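Local coordinates for attachment protein G3P (Enterobacteria phage Ike, PDB 4EO0) that probably attaches the tip of the filamentous phage to the bacterial N-pilus through its pilus binding domain at the start of infection, at residues A39-A44 against G84-K89. Sequence-based numbering, arbitrary orientation. Where two conformers were deposited one is given.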
loop_
_atom_site.group_PDB
_atom_site.type_symbol
_atom_site.label_atom_id
_atom_site.label_comp_id
_atom_site.label_asym_id
_atom_site.label_seq_id
_atom_site.Cartn_x
_atom_site.Cartn_y
_atom_site.Cartn_z
ATOM N N ALA A 39 -6.401 10.887 4.606
ATOM C CA ALA A 39 -6.691 9.727 5.459
ATOM C C ALA A 39 -6.888 8.480 4.611
ATOM O O ALA A 39 -6.444 7.401 5.005
ATOM C CB ALA A 39 -7.915 9.982 6.312
ATOM N N ASP A 40 -7.500 8.636 3.415
ATOM C CA ASP A 40 -7.620 7.524 2.470
ATOM C C ASP A 40 -6.257 7.008 2.016
ATOM O O ASP A 40 -6.132 5.802 1.814
ATOM C CB ASP A 40 -8.408 7.925 1.212
ATOM C CG ASP A 40 -9.864 8.243 1.432
ATOM O OD1 ASP A 40 -10.439 7.733 2.418
ATOM O OD2 ASP A 40 -10.453 8.909 0.565
ATOM N N LEU A 41 -5.250 7.896 1.856
ATOM C CA LEU A 41 -3.902 7.495 1.402
ATOM C C LEU A 41 -3.207 6.670 2.484
ATOM O O LEU A 41 -2.578 5.645 2.178
ATOM C CB LEU A 41 -3.026 8.708 0.999
ATOM C CG LEU A 41 -3.092 9.190 -0.466
ATOM C CD1 LEU A 41 -4.376 9.897 -0.768
ATOM C CD2 LEU A 41 -1.985 10.192 -0.774
ATOM N N THR A 42 -3.352 7.107 3.754
ATOM C CA THR A 42 -2.781 6.434 4.911
ATOM C C THR A 42 -3.362 5.034 5.011
ATOM O O THR A 42 -2.608 4.101 5.217
ATOM C CB THR A 42 -2.949 7.289 6.183
ATOM O OG1 THR A 42 -2.076 8.402 6.080
ATOM C CG2 THR A 42 -2.620 6.515 7.470
ATOM N N THR A 43 -4.701 4.890 4.843
ATOM C CA THR A 43 -5.373 3.586 4.875
ATOM C C THR A 43 -4.851 2.718 3.765
ATOM O O THR A 43 -4.566 1.541 4.014
ATOM C CB THR A 43 -6.889 3.785 4.833
ATOM O OG1 THR A 43 -7.243 4.515 6.001
ATOM C CG2 THR A 43 -7.676 2.448 4.810
ATOM N N ALA A 44 -4.736 3.272 2.538
ATOM C CA ALA A 44 -4.225 2.538 1.381
ATOM C C ALA A 44 -2.787 2.054 1.642
ATOM O O ALA A 44 -2.475 0.919 1.306
ATOM C CB ALA A 44 -4.277 3.422 0.146
ATOM N N GLY A 84 -0.470 9.694 -6.887
ATOM C CA GLY A 84 -1.409 10.813 -6.895
ATOM C C GLY A 84 -1.481 11.453 -5.544
ATOM O O GLY A 84 -1.019 10.899 -4.545
ATOM N N SER A 85 -2.064 12.623 -5.535
ATOM C CA SER A 85 -2.250 13.454 -4.353
ATOM C C SER A 85 -3.717 13.468 -4.003
ATOM O O SER A 85 -4.547 13.380 -4.919
ATOM C CB SER A 85 -1.815 14.889 -4.654
ATOM O OG SER A 85 -0.406 14.956 -4.725
ATOM N N PRO A 86 -4.086 13.618 -2.706
ATOM C CA PRO A 86 -5.511 13.708 -2.385
ATOM C C PRO A 86 -6.110 14.947 -3.044
ATOM O O PRO A 86 -5.411 15.942 -3.283
ATOM C CB PRO A 86 -5.525 13.863 -0.863
ATOM C CG PRO A 86 -4.217 14.278 -0.493
ATOM C CD PRO A 86 -3.266 13.749 -1.484
ATOM N N GLY A 87 -7.380 14.854 -3.393
ATOM C CA GLY A 87 -8.085 15.956 -4.039
ATOM C C GLY A 87 -9.417 15.554 -4.623
ATOM O O GLY A 87 -9.959 14.501 -4.283
ATOM N N GLU A 88 -9.931 16.395 -5.519
ATOM C CA GLU A 88 -11.225 16.216 -6.166
ATOM C C GLU A 88 -11.074 16.203 -7.680
ATOM O O GLU A 88 -10.224 16.912 -8.227
ATOM C CB GLU A 88 -12.192 17.329 -5.745
ATOM C CG GLU A 88 -12.292 17.548 -4.243
ATOM C CD GLU A 88 -13.426 18.432 -3.755
ATOM O OE1 GLU A 88 -13.797 19.389 -4.473
ATOM O OE2 GLU A 88 -13.914 18.190 -2.626
ATOM N N LYS A 89 -11.905 15.400 -8.341
ATOM C CA LYS A 89 -11.920 15.282 -9.794
ATOM C C LYS A 89 -13.340 15.125 -10.351
ATOM O O LYS A 89 -14.258 14.748 -9.629
ATOM C CB LYS A 89 -11.043 14.118 -10.252
ATOM C CG LYS A 89 -9.571 14.317 -9.957
ATOM C CD LYS A 89 -8.721 13.423 -10.833
ATOM C CE LYS A 89 -7.265 13.502 -10.421
ATOM N NZ LYS A 89 -6.462 12.421 -11.049
#
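In this pilus binding domain the first turn of helix 38-66 packs against the coil that leads into strand 87-89, and a single leucine makes the contact. Leu41 extends its forked end from the helix, so that both methyls reach Pro86: CD2 lies 3.8 Å from Pro86 CD, while CD1 sits 4.1 Å from Pro86 CB. The two side chains cross at about a right angle. A less common leucine rotamer (chi1 -89°, chi2 73°) sets CD1 over the face of the pyrrolidine ring with CD2 beside it, at the CD corner. CD2 also comes within 4.0 Å of Gly84 O, a van der Waals approach to a carbonyl. Leucine suits this buried place because it offers two apolar branches; proline presents a compact, rigid apolar surface with no backbone N-H to satisfy, and glycine adopts an extended backbone there without adding a side chain. Both sides together bury 107 Å², a small apolar contact. At the helix start, Asp40 OD2 accepts a hydrogen bond from Thr37 N. Leu41 also touches Ile36 of strand 30-36, which pairs antiparallel with strand 87-89, and Ile95 of strand 94-106, so it joins the helix to the antiparallel sheet.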